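BH2621 protein (Bacillus halodurans, PDB 2QML) is of unknown function but has a GNAT fold and probably acts as an N-acyltransferase, perhaps passing fatty acyl groups to a lysine amine in siderophore biosynthesis. Local coordinates at residues I52-V55 and D56-H60; Q133-E137 and P138-T142. All coordinates share one frame; numbering follows the deposited sequence.

Overall arrangement
From the N terminus the chain forms the first two sheet strands and helices 32-38 and 45-48 before reaching interaction 1, which spans the start of helix 54-65 and ties that helix by its Leu54 and Tyr57 side to helix 32-38. After strands 70-77, 80-89 and 106-112 comes helix 123-135, and interaction 2 closes the tight turn that leads from its end into strand 142-145, parallel to 106-112 in the mixed GNAT sheet. The two contacts follow in series, neither nesting nor crossing. They lie on opposite sides of the chain's centre. The centres of interactions 1 and 2 are about 33 Å apart and the nearest atoms of interactions 1 and 2 about 17 Å apart, so they do not touch.

Interaction 1 (I52-V55 and D56-H60); sequences IPLV and DYKKH
Pro53 and Tyr57 begin the backbone pattern of helix 54-65 in this GNAT domain: Pro53 is the N-cap, and Tyr57 N meets Pro53 O at 2.9 Å with an N-H...O angle of 169°. The next alpha-helical bond, from Lys58 N to Leu54 O, is also 2.9 Å long, whereas the one from Lys59 N to Val55 O is weak, as is the i to i-3 bond from Asp56 N to the same Pro53 O. Ile52, just before the cap, turns CG1 into the space between its own N and carbonyl carbon (chi1 64°), and with chi2 extended this carries CD1 across the first turn, to 3.8 Å from Asp56 CB. The same methyl, Ile52 CD1, packs 3.7 Å from Tyr57 N and stands beyond the edge of the Tyr57 ring, near its plane. Tyr57 and Leu54 both pack on helix 32-38, and His36 and His40 donate hydrogen bonds to Ile52 O, so that carbonyl is gripped by two histidines. Toward helix 32-38, where Lys58 touches Val32, its extended chain passes Leu54, bringing Lys58 CE to 3.9 Å from Leu54 CG. Asp56, its CG beside its own backbone N (chi1 -63°), bends back to the Pro53 ring, where Asp56 OD2 stands 3.4 Å from Pro53 CD.

Interaction 2 (Q133-E137 and P138-T142); sequences QKFQE and PDTNT
Glu137 and Thr140 face each other across a type I beta turn, residues 137 to 140, which reverses the chain between helix 123-135 and strand 142-145 of the GNAT fold. The backbone bond that closes it runs from Thr140 N to Glu137 O over 3.1 Å, with the donor 56° out of the carbonyl plane. Beside this bond the two side chains meet at about a right angle: Glu137 places CG anti to its backbone N (chi1 171°), bringing that methylene to 3.3 Å from Thr140 OG1. The contact is not a hydrogen bond; the hydroxyl has its polar partners in His104 O and Gln106 NE2, which tie the turn to the start of strand 106-112 and the loop just before it. A bend at chi2 (70°) then turns the Glu137 carboxylate toward the N-CD end of the Pro138 ring, the side chains crossing at about a right angle, with Glu137 OE2 3.8 Å from Pro138 CD. Asp139 OD2 is 4.9 Å from Glu137 OE2, and the two like charges would be expected to repel mildly. Trp89 touches both Glu137 and Thr140, placing this side of the turn against strand 80-89. Phe135 reaches past the turn toward the strand that follows. Thr140 O and Thr142 N lie at its edge, near the ring plane, and Phe186 and Ile143 also pack on the ring. Phe135 CD1 lies 3.9 Å from Thr140 O, and the neighbouring Phe135 CE1 comes to 3.7 Å from Asn141 O.

Interaction 1 (I52-V55 and D56-H60)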
loop_
_atom_site.group_PDB
_atom_site.type_symbol
_atom_site.label_atom_id
_atom_site.label_comp_id
_atom_site.label_asym_id
_atom_site.label_seq_id
_atom_site.Cartn_x
_atom_site.Cartn_y
_atom_site.Cartn_z
ATOM N N ILE A 52 -1.866 -17.846 8.843
ATOM C CA ILE A 52 -2.755 -18.434 9.822
ATOM C C ILE A 52 -3.827 -19.288 9.140
ATOM O O ILE A 52 -4.034 -19.171 7.898
ATOM C CB ILE A 52 -3.386 -17.277 10.700
ATOM C CG1 ILE A 52 -4.272 -16.345 9.879
ATOM C CG2 ILE A 52 -2.254 -16.510 11.391
ATOM C CD1 ILE A 52 -4.963 -15.229 10.671
ATOM N N PRO A 53 -4.516 -20.148 9.921
ATOM C CA PRO A 53 -5.597 -20.960 9.364
ATOM C C PRO A 53 -6.652 -20.106 8.675
ATOM O O PRO A 53 -6.915 -18.937 9.081
ATOM C CB PRO A 53 -6.141 -21.701 10.590
ATOM C CG PRO A 53 -4.977 -21.778 11.478
ATOM C CD PRO A 53 -4.294 -20.468 11.341
ATOM N N LEU A 54 -7.209 -20.656 7.598
ATOM C CA LEU A 54 -8.255 -19.989 6.817
ATOM C C LEU A 54 -9.425 -19.487 7.712
ATOM O O LEU A 54 -9.851 -18.362 7.535
ATOM C CB LEU A 54 -8.757 -20.934 5.718
ATOM C CG LEU A 54 -9.820 -20.349 4.793
ATOM C CD1 LEU A 54 -9.279 -19.122 4.040
ATOM C CD2 LEU A 54 -10.342 -21.425 3.856
ATOM N N VAL A 55 -9.853 -20.277 8.703
ATOM C CA VAL A 55 -10.935 -19.887 9.591
ATOM C C VAL A 55 -10.619 -18.570 10.318
ATOM O O VAL A 55 -11.466 -17.696 10.445
ATOM C CB VAL A 55 -11.319 -21.050 10.600
ATOM C CG1 VAL A 55 -10.201 -21.374 11.606
ATOM C CG2 VAL A 55 -12.595 -20.695 11.335
ATOM N N ASP A 56 -9.386 -18.436 10.759
ATOM C CA ASP A 56 -8.953 -17.231 11.457
ATOM C C ASP A 56 -8.793 -16.080 10.480
ATOM O O ASP A 56 -9.196 -14.940 10.796
ATOM C CB ASP A 56 -7.661 -17.484 12.150
ATOM C CG ASP A 56 -7.790 -18.548 13.221
ATOM O OD1 ASP A 56 -8.825 -18.639 13.952
ATOM O OD2 ASP A 56 -6.810 -19.338 13.293
ATOM N N TYR A 57 -8.171 -16.350 9.324
ATOM C CA TYR A 57 -7.997 -15.308 8.320
ATOM C C TYR A 57 -9.360 -14.724 7.923
ATOM O O TYR A 57 -9.473 -13.521 7.797
ATOM C CB TYR A 57 -7.150 -15.752 7.088
ATOM C CG TYR A 57 -6.826 -14.537 6.248
ATOM C CD1 TYR A 57 -5.897 -13.595 6.666
ATOM C CD2 TYR A 57 -7.534 -14.298 5.067
ATOM C CE1 TYR A 57 -5.655 -12.474 5.918
ATOM C CE2 TYR A 57 -7.318 -13.169 4.341
ATOM C CZ TYR A 57 -6.379 -12.265 4.769
ATOM O OH TYR A 57 -6.231 -11.154 4.012
ATOM N N LYS A 58 -10.375 -15.564 7.768
ATOM C CA LYS A 58 -11.741 -15.109 7.478
ATOM C C LYS A 58 -12.248 -14.090 8.528
ATOM O O LYS A 58 -12.744 -13.004 8.173
ATOM C CB LYS A 58 -12.692 -16.319 7.384
ATOM C CG LYS A 58 -12.570 -17.095 6.107
ATOM C CD LYS A 58 -13.566 -18.301 6.055
ATOM C CE LYS A 58 -13.463 -19.078 4.729
ATOM N NZ LYS A 58 -14.240 -20.356 4.745
ATOM N N LYS A 59 -12.065 -14.422 9.803
ATOM C CA LYS A 59 -12.500 -13.571 10.917
ATOM C C LYS A 59 -11.729 -12.250 10.907
ATOM O O LYS A 59 -12.283 -11.194 11.205
ATOM C CB LYS A 59 -12.348 -14.282 12.287
ATOM C CG LYS A 59 -13.062 -15.645 12.491
ATOM C CD LYS A 59 -13.013 -16.146 13.979
ATOM C CE LYS A 59 -13.350 -17.672 14.178
ATOM N NZ LYS A 59 -13.438 -18.083 15.633
ATOM N N HIS A 60 -10.439 -12.317 10.621
ATOM C CA HIS A 60 -9.644 -11.113 10.518
ATOM C C HIS A 60 -10.076 -10.228 9.341
ATOM O O HIS A 60 -10.236 -9.017 9.493
ATOM C CB HIS A 60 -8.158 -11.467 10.406
ATOM C CG HIS A 60 -7.322 -10.329 9.899
ATOM N ND1 HIS A 60 -7.027 -9.236 10.674
ATOM C CD2 HIS A 60 -6.741 -10.117 8.695
ATOM C CE1 HIS A 60 -6.333 -8.380 9.945
ATOM N NE2 HIS A 60 -6.108 -8.912 8.764
#

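Interaction 2 (Q133-E137 and P138-T142)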
loop_
_atom_site.group_PDB
_atom_site.type_symbol
_atom_site.label_atom_id
_atom_site.label_comp_id
_atom_site.label_asym_id
_atom_site.label_seq_id
_atom_site.Cartn_x
_atom_site.Cartn_y
_atom_site.Cartn_z
ATOM N N GLN A 133 -4.364 8.569 -6.373
ATOM C CA GLN A 133 -5.791 8.625 -6.034
ATOM C C GLN A 133 -6.041 8.945 -4.537
ATOM O O GLN A 133 -7.037 9.537 -4.170
ATOM C CB GLN A 133 -6.518 7.346 -6.485
ATOM C CG GLN A 133 -6.294 6.906 -7.981
ATOM C CD GLN A 133 -5.981 8.054 -9.014
ATOM O OE1 GLN A 133 -6.652 9.124 -9.081
ATOM N NE2 GLN A 133 -4.978 7.786 -9.824
ATOM N N LYS A 134 -5.123 8.572 -3.662
ATOM C CA LYS A 134 -5.192 8.968 -2.270
ATOM C C LYS A 134 -4.938 10.469 -2.118
ATOM O O LYS A 134 -5.601 11.127 -1.316
ATOM C CB LYS A 134 -4.205 8.166 -1.449
ATOM C CG LYS A 134 -4.614 6.700 -1.202
ATOM C CD LYS A 134 -3.484 5.787 -0.711
ATOM C CE LYS A 134 -2.910 6.202 0.608
ATOM N NZ LYS A 134 -3.868 6.147 1.686
ATOM N N PHE A 135 -3.998 11.010 -2.890
ATOM C CA PHE A 135 -3.676 12.453 -2.832
ATOM C C PHE A 135 -4.773 13.349 -3.399
ATOM O O PHE A 135 -4.715 14.578 -3.231
ATOM C CB PHE A 135 -2.349 12.752 -3.537
ATOM C CG PHE A 135 -1.120 12.610 -2.644
ATOM C CD1 PHE A 135 -1.015 13.322 -1.456
ATOM C CD2 PHE A 135 -0.041 11.858 -3.071
ATOM C CE1 PHE A 135 0.135 13.239 -0.691
ATOM C CE2 PHE A 135 1.115 11.764 -2.306
ATOM C CZ PHE A 135 1.194 12.498 -1.140
ATOM N N GLN A 136 -5.809 12.773 -4.025
ATOM C CA GLN A 136 -6.887 13.623 -4.488
ATOM C C GLN A 136 -7.811 14.069 -3.362
ATOM O O GLN A 136 -8.691 14.901 -3.591
ATOM C CB GLN A 136 -7.697 12.964 -5.618
ATOM C CG GLN A 136 -6.851 12.566 -6.760
ATOM C CD GLN A 136 -5.994 13.685 -7.289
ATOM O OE1 GLN A 136 -6.464 14.737 -7.656
ATOM N NE2 GLN A 136 -4.692 13.458 -7.271
ATOM N N GLU A 137 -7.682 13.497 -2.173
ATOM C CA GLU A 137 -8.363 14.062 -0.989
ATOM C C GLU A 137 -7.823 15.499 -0.797
ATOM O O GLU A 137 -6.640 15.684 -0.596
ATOM C CB GLU A 137 -8.121 13.166 0.210
ATOM C CG GLU A 137 -8.602 13.765 1.505
ATOM C CD GLU A 137 -10.114 13.835 1.595
ATOM O OE1 GLU A 137 -10.765 12.878 1.125
ATOM O OE2 GLU A 137 -10.606 14.820 2.175
ATOM N N PRO A 138 -8.685 16.533 -0.893
ATOM C CA PRO A 138 -8.100 17.909 -0.897
ATOM C C PRO A 138 -7.241 18.288 0.309
ATOM O O PRO A 138 -6.244 18.963 0.129
ATOM C CB PRO A 138 -9.337 18.815 -1.029
ATOM C CG PRO A 138 -10.322 17.924 -1.755
ATOM C CD PRO A 138 -10.142 16.576 -1.160
ATOM N N ASP A 139 -7.587 17.835 1.497
ATOM C CA ASP A 139 -6.808 18.272 2.647
ATOM C C ASP A 139 -5.637 17.356 2.976
ATOM O O ASP A 139 -4.866 17.668 3.885
ATOM C CB ASP A 139 -7.734 18.385 3.852
ATOM C CG ASP A 139 -8.816 19.465 3.669
ATOM O OD1 ASP A 139 -8.507 20.518 3.061
ATOM O OD2 ASP A 139 -9.961 19.241 4.148
ATOM N N THR A 140 -5.489 16.254 2.259
ATOM C CA THR A 140 -4.322 15.386 2.498
ATOM C C THR A 140 -3.082 15.920 1.790
ATOM O O THR A 140 -3.039 15.973 0.566
ATOM C CB THR A 140 -4.568 13.951 2.039
ATOM O OG1 THR A 140 -5.623 13.396 2.824
ATOM C CG2 THR A 140 -3.279 13.116 2.163
ATOM N N ASN A 141 -2.063 16.292 2.569
ATOM C CA ASN A 141 -0.793 16.772 2.004
ATOM C C ASN A 141 0.345 15.797 2.163
ATOM O O ASN A 141 1.382 15.949 1.530
ATOM C CB ASN A 141 -0.373 18.049 2.703
ATOM C CG ASN A 141 -1.447 19.108 2.683
ATOM O OD1 ASN A 141 -2.042 19.392 1.645
ATOM N ND2 ASN A 141 -1.710 19.703 3.846
ATOM N N THR A 142 0.145 14.783 2.994
ATOM C CA THR A 142 1.211 13.846 3.330
ATOM C C THR A 142 0.679 12.446 3.406
ATOM O O THR A 142 -0.399 12.212 3.990
ATOM C CB THR A 142 1.873 14.211 4.707
ATOM O OG1 THR A 142 2.244 15.598 4.687
ATOM C CG2 THR A 142 3.103 13.251 5.033
#